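PDB 1UIY: enoyl-CoA Hydratase from Thermus thermophilus, which probably catalyses the reversible hydration of (2E)-enoyl-CoA thioesters to (3S)-3-hydroxyacyl-CoA, a step of fatty-acid beta-oxidation. Local coordinates for residues V9-N15 against A46-R52; E5-V9 against D41-A46. All coordinates share one frame; numbering follows the deposited sequence.

Overall arrangement
Contact 1 pairs two neighbouring parallel strands in the main sheet of the crotonase fold, and contact 2 joins the loops that lead into them; V9 and A46 belong to both. The centres of the two contacts are about 11 Å apart, contact 1 lying about 11 Å from the chain centre and contact 2 about 17 Å. E5, at the end of the antiparallel strand 2-5, gives a probable hydrogen bond from its N to V11 O of contact 1 (2.9 Å), while A10 CB packs on V44 CG1 at 3.6 Å. Both contacts lie away from E131, the inferred active-site residue. A dioxane, probably from the crystallisation liquor, touches the R52 side chain.

Contact 1 of 2, residues V9-N15 against A46-R52; sequences VAVVFLN and AVVLTGR
R52 reaches back from the end of strand 46-51 and lays its guanidinium flat over the ring of F13. Starting at the backbone, R52 CB rests 3.4 Å from L14 O and also brushes N15 ND2. One atom on, R52 CG meets F13 CB at 3.6 Å. The chain then bends (chi2 -66°), which swings R52 CD toward F13 CD2, 3.8 Å away. NE and CZ follow above that same side of the ring. R52 NH1 lies over the ring centre, 3.4 Å from F13 CE2, and R52 NH2 is 3.7 Å from F13 CE2. With the two planes only 9° apart, this is both a stack and a cation-pi contact. A hydrogen bond from R52 NE to Q3 OE1, on strand 2-5, the neighbour of strand 9-14, is likely to limit how far the guanidinium can turn.

F13 is touched by T50 as well, T50 CG2 coming in obliquely to F13 CD2 at 3.7 Å. OG1 of T50 points instead to the next strand and bonds A100 O, so this threonine is used on both of its branches.

Behind the side chains, six backbone hydrogen bonds alternate between the strands in parallel register, from A10 N to A46 O through to R52 N to L14 O. The bond from T50 N to V12 O is nearly straight (2.9 Å, 177°). V9, V11 and V48 share a face of the sheet with F13 and T50, and pack against helix 184-197. On the reverse face L14 CD1 meets L49 CD2 at 3.7 Å, and A10, V12 and L14 lean on helix 25-40. Strand 9-14, that helix and strand 46-51 make up a beta-alpha-beta crossover, the first such unit in the main sheet of the crotonase fold.

Contact 2 of 2, residues E5-V9 against D41-A46; sequences EKGHV and DPGVRA
H8 meets the loop of G43 to A46 just where the beta-alpha-beta crossover of the crotonase fold closes: the chain leaves helix 25-40, makes a type I turn from D41 to V44 and enters strand 46-51 beside strand 9-14. The backbone carbonyl of H8 is where the two segments bond. H8 O accepts from R45 N at 2.6 Å, in the carbonyl plane on a lone pair, and from A46 N at 3.0 Å, nearly along the C=O axis, so two successive amides close on one oxygen. H8 CA also points its hydrogen at G43 O. The imidazole lies alongside the R45 side chain, with R45 CG at the ring edge, 3.6 Å from H8 ND1. Beyond that the R45 chain turns away, and its NH1 forms a salt bridge with the C-terminal carboxylate of F253.

A46 opens the parallel pairing. The methyl A46 CB faces V9 CG2 at 4.3 Å, and A192 of helix 184-197 packs against both residues.

K6 extends toward D41, placing K6 CD 3.4 Å from D41 OD1 and NZ in a long salt bridge to the same oxygen. Without the carboxylate, as with an alanine here, the K6 ammonium would probably lose this partner and G43 N its side-chain acceptor. That second link is an Asx turn: with CG anti to the backbone N (chi1 -172°), the carboxylate is brought to the backbone of G43, and G43 N meets D41 OD2 at 2.9 Å from above the carboxylate plane.

Contact 1 of 2, residues V9-N15 against A46-R52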
loop_
_atom_site.group_PDB
_atom_site.type_symbol
_atom_site.label_atom_id
_atom_site.label_comp_id
_atom_site.label_asym_id
_atom_site.label_seq_id
_atom_site.Cartn_x
_atom_site.Cartn_y
_atom_site.Cartn_z
ATOM N N VAL A 9 -30.057 -21.481 3.595
ATOM C CA VAL A 9 -29.885 -20.302 2.765
ATOM C C VAL A 9 -30.938 -19.336 3.279
ATOM O O VAL A 9 -32.094 -19.405 2.877
ATOM C CB VAL A 9 -30.169 -20.597 1.282
ATOM C CG1 VAL A 9 -30.237 -19.292 0.504
ATOM C CG2 VAL A 9 -29.089 -21.495 0.711
ATOM N N ALA A 10 -30.547 -18.456 4.193
ATOM C CA ALA A 10 -31.481 -17.490 4.758
ATOM C C ALA A 10 -31.814 -16.410 3.736
ATOM O O ALA A 10 -31.041 -16.170 2.806
ATOM C CB ALA A 10 -30.885 -16.863 6.012
ATOM N N VAL A 11 -32.975 -15.776 3.894
ATOM C CA VAL A 11 -33.376 -14.701 2.992
ATOM C C VAL A 11 -33.867 -13.487 3.774
ATOM O O VAL A 11 -34.737 -13.600 4.638
ATOM C CB VAL A 11 -34.496 -15.135 2.035
ATOM C CG1 VAL A 11 -34.846 -13.986 1.099
ATOM C CG2 VAL A 11 -34.056 -16.339 1.238
ATOM N N VAL A 12 -33.301 -12.324 3.472
ATOM C CA VAL A 12 -33.699 -11.101 4.145
ATOM C C VAL A 12 -34.380 -10.165 3.162
ATOM O O VAL A 12 -33.849 -9.876 2.088
ATOM C CB VAL A 12 -32.495 -10.383 4.774
ATOM C CG1 VAL A 12 -32.906 -9.006 5.243
ATOM C CG2 VAL A 12 -31.980 -11.182 5.950
ATOM N N PHE A 13 -35.570 -9.704 3.538
ATOM C CA PHE A 13 -36.343 -8.804 2.694
ATOM C C PHE A 13 -36.384 -7.398 3.267
ATOM O O PHE A 13 -36.664 -7.205 4.452
ATOM C CB PHE A 13 -37.780 -9.307 2.545
ATOM C CG PHE A 13 -37.890 -10.749 2.156
ATOM C CD1 PHE A 13 -37.586 -11.757 3.069
ATOM C CD2 PHE A 13 -38.340 -11.108 0.886
ATOM C CE1 PHE A 13 -37.735 -13.104 2.722
ATOM C CE2 PHE A 13 -38.491 -12.449 0.527
ATOM C CZ PHE A 13 -38.191 -13.448 1.445
ATOM N N LEU A 14 -36.093 -6.419 2.419
ATOM C CA LEU A 14 -36.142 -5.020 2.827
ATOM C C LEU A 14 -37.635 -4.701 2.835
ATOM O O LEU A 14 -38.262 -4.622 1.775
ATOM C CB LEU A 14 -35.405 -4.146 1.807
ATOM C CG LEU A 14 -33.873 -4.076 1.848
ATOM C CD1 LEU A 14 -33.260 -5.450 2.038
ATOM C CD2 LEU A 14 -33.386 -3.454 0.555
ATOM N N ASN A 15 -38.204 -4.523 4.026
ATOM C CA ASN A 15 -39.638 -4.277 4.137
ATOM C C ASN A 15 -40.083 -2.822 4.247
ATOM O O ASN A 15 -40.215 -2.276 5.339
ATOM C CB ASN A 15 -40.196 -5.069 5.311
ATOM C CG ASN A 15 -41.587 -5.571 5.049
ATOM O OD1 ASN A 15 -42.168 -6.280 5.871
ATOM N ND2 ASN A 15 -42.137 -5.210 3.891
ATOM N N ALA A 46 -25.671 -19.499 4.116
ATOM C CA ALA A 46 -25.641 -18.447 3.115
ATOM C C ALA A 46 -26.819 -17.522 3.365
ATOM O O ALA A 46 -27.786 -17.913 4.006
ATOM C CB ALA A 46 -25.731 -19.050 1.718
ATOM N N VAL A 47 -26.738 -16.299 2.860
ATOM C CA VAL A 47 -27.806 -15.332 3.046
ATOM C C VAL A 47 -28.154 -14.618 1.751
ATOM O O VAL A 47 -27.314 -13.926 1.180
ATOM C CB VAL A 47 -27.408 -14.265 4.085
ATOM C CG1 VAL A 47 -28.437 -13.150 4.120
ATOM C CG2 VAL A 47 -27.277 -14.898 5.446
ATOM N N VAL A 48 -29.380 -14.798 1.272
ATOM C CA VAL A 48 -29.798 -14.095 0.068
ATOM C C VAL A 48 -30.397 -12.817 0.604
ATOM O O VAL A 48 -30.931 -12.790 1.708
ATOM C CB VAL A 48 -30.879 -14.844 -0.748
ATOM C CG1 VAL A 48 -31.412 -13.935 -1.838
ATOM C CG2 VAL A 48 -30.288 -16.092 -1.392
ATOM N N LEU A 49 -30.304 -11.757 -0.176
ATOM C CA LEU A 49 -30.823 -10.474 0.243
ATOM C C LEU A 49 -31.609 -9.889 -0.922
ATOM O O LEU A 49 -31.103 -9.787 -2.045
ATOM C CB LEU A 49 -29.644 -9.580 0.627
ATOM C CG LEU A 49 -29.855 -8.180 1.184
ATOM C CD1 LEU A 49 -28.491 -7.562 1.472
ATOM C CD2 LEU A 49 -30.616 -7.327 0.185
ATOM N N THR A 50 -32.852 -9.510 -0.656
ATOM C CA THR A 50 -33.694 -8.944 -1.702
ATOM C C THR A 50 -34.661 -7.900 -1.147
ATOM O O THR A 50 -34.658 -7.622 0.053
ATOM C CB THR A 50 -34.487 -10.052 -2.414
ATOM O OG1 THR A 50 -35.040 -9.536 -3.627
ATOM C CG2 THR A 50 -35.598 -10.564 -1.524
ATOM N N GLY A 51 -35.482 -7.322 -2.021
ATOM C CA GLY A 51 -36.428 -6.314 -1.577
ATOM C C GLY A 51 -37.892 -6.656 -1.799
ATOM O O GLY A 51 -38.240 -7.356 -2.752
ATOM N N ARG A 52 -38.748 -6.164 -0.904
ATOM C CA ARG A 52 -40.197 -6.378 -0.988
ATOM C C ARG A 52 -40.796 -5.243 -1.807
ATOM O O ARG A 52 -40.725 -4.078 -1.402
ATOM C CB ARG A 52 -40.845 -6.355 0.405
ATOM C CG ARG A 52 -40.652 -7.608 1.231
ATOM C CD ARG A 52 -41.362 -8.806 0.626
ATOM N NE ARG A 52 -41.283 -9.955 1.524
ATOM C CZ ARG A 52 -41.623 -11.198 1.195
ATOM N NH1 ARG A 52 -41.512 -12.177 2.088
ATOM N NH2 ARG A 52 -42.066 -11.465 -0.027
#

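Contact 2 of 2, residues E5-V9 against D41-A46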
loop_
_atom_site.group_PDB
_atom_site.type_symbol
_atom_site.label_atom_id
_atom_site.label_comp_id
_atom_site.label_asym_id
_atom_site.label_seq_id
_atom_site.Cartn_x
_atom_site.Cartn_y
_atom_site.Cartn_z
ATOM N N GLU A 5 -36.327 -15.086 6.605
ATOM C CA GLU A 5 -36.755 -16.474 6.501
ATOM C C GLU A 5 -35.537 -17.356 6.738
ATOM O O GLU A 5 -34.775 -17.637 5.810
ATOM C CB GLU A 5 -37.331 -16.764 5.116
ATOM C CG GLU A 5 -38.454 -15.841 4.715
ATOM C CD GLU A 5 -39.202 -16.333 3.494
ATOM O OE1 GLU A 5 -38.541 -16.744 2.515
ATOM O OE2 GLU A 5 -40.453 -16.303 3.509
ATOM N N LYS A 6 -35.351 -17.784 7.985
ATOM C CA LYS A 6 -34.204 -18.615 8.322
ATOM C C LYS A 6 -34.168 -19.884 7.487
ATOM O O LYS A 6 -35.188 -20.313 6.953
ATOM C CB LYS A 6 -34.212 -18.955 9.815
ATOM C CG LYS A 6 -34.098 -17.730 10.719
ATOM C CD LYS A 6 -33.589 -18.089 12.107
ATOM C CE LYS A 6 -33.292 -16.839 12.925
ATOM N NZ LYS A 6 -32.524 -17.153 14.167
ATOM N N GLY A 7 -32.981 -20.470 7.369
ATOM C CA GLY A 7 -32.804 -21.683 6.591
ATOM C C GLY A 7 -31.342 -21.798 6.215
ATOM O O GLY A 7 -30.588 -20.848 6.424
ATOM N N HIS A 8 -30.919 -22.944 5.685
ATOM C CA HIS A 8 -29.521 -23.097 5.295
ATOM C C HIS A 8 -29.141 -21.881 4.469
ATOM O O HIS A 8 -28.059 -21.317 4.625
ATOM C CB HIS A 8 -29.319 -24.383 4.495
ATOM C CG HIS A 8 -29.128 -25.589 5.358
ATOM N ND1 HIS A 8 -28.073 -25.712 6.238
ATOM C CD2 HIS A 8 -29.870 -26.714 5.499
ATOM C CE1 HIS A 8 -28.172 -26.861 6.883
ATOM N NE2 HIS A 8 -29.254 -27.488 6.454
ATOM N N VAL A 9 -30.057 -21.481 3.595
ATOM C CA VAL A 9 -29.885 -20.302 2.765
ATOM C C VAL A 9 -30.938 -19.336 3.279
ATOM O O VAL A 9 -32.094 -19.405 2.877
ATOM C CB VAL A 9 -30.169 -20.597 1.282
ATOM C CG1 VAL A 9 -30.237 -19.292 0.504
ATOM C CG2 VAL A 9 -29.089 -21.495 0.711
ATOM N N ASP A 41 -26.423 -17.980 13.665
ATOM C CA ASP A 41 -27.214 -19.188 13.507
ATOM C C ASP A 41 -26.442 -20.250 12.721
ATOM O O ASP A 41 -26.309 -20.163 11.499
ATOM C CB ASP A 41 -28.539 -18.857 12.821
ATOM C CG ASP A 41 -29.487 -20.036 12.803
ATOM O OD1 ASP A 41 -30.691 -19.823 12.531
ATOM O OD2 ASP A 41 -29.029 -21.176 13.058
ATOM N N PRO A 42 -25.935 -21.276 13.423
ATOM C CA PRO A 42 -25.160 -22.387 12.858
ATOM C C PRO A 42 -25.871 -23.168 11.763
ATOM O O PRO A 42 -25.268 -24.013 11.100
ATOM C CB PRO A 42 -24.853 -23.245 14.079
ATOM C CG PRO A 42 -26.054 -23.035 14.927
ATOM C CD PRO A 42 -26.254 -21.541 14.834
ATOM N N GLY A 43 -27.155 -22.887 11.582
ATOM C CA GLY A 43 -27.914 -23.564 10.548
ATOM C C GLY A 43 -27.843 -22.795 9.241
ATOM O O GLY A 43 -28.023 -23.363 8.160
ATOM N N VAL A 44 -27.575 -21.494 9.342
ATOM C CA VAL A 44 -27.484 -20.635 8.168
ATOM C C VAL A 44 -26.091 -20.698 7.556
ATOM O O VAL A 44 -25.100 -20.392 8.220
ATOM C CB VAL A 44 -27.783 -19.172 8.524
ATOM C CG1 VAL A 44 -27.825 -18.340 7.253
ATOM C CG2 VAL A 44 -29.092 -19.076 9.292
ATOM N N ARG A 45 -26.028 -21.084 6.285
ATOM C CA ARG A 45 -24.761 -21.206 5.577
ATOM C C ARG A 45 -24.570 -20.114 4.525
ATOM O O ARG A 45 -23.453 -19.843 4.090
ATOM C CB ARG A 45 -24.687 -22.571 4.904
ATOM C CG ARG A 45 -25.063 -23.709 5.820
ATOM C CD ARG A 45 -24.084 -23.848 6.975
ATOM N NE ARG A 45 -23.373 -25.123 6.914
ATOM C CZ ARG A 45 -22.521 -25.562 7.836
ATOM N NH1 ARG A 45 -21.924 -26.738 7.681
ATOM N NH2 ARG A 45 -22.268 -24.826 8.912
ATOM N N ALA A 46 -25.671 -19.499 4.116
ATOM C CA ALA A 46 -25.641 -18.447 3.115
ATOM C C ALA A 46 -26.819 -17.522 3.365
ATOM O O ALA A 46 -27.786 -17.913 4.006
ATOM C CB ALA A 46 -25.731 -19.050 1.718
#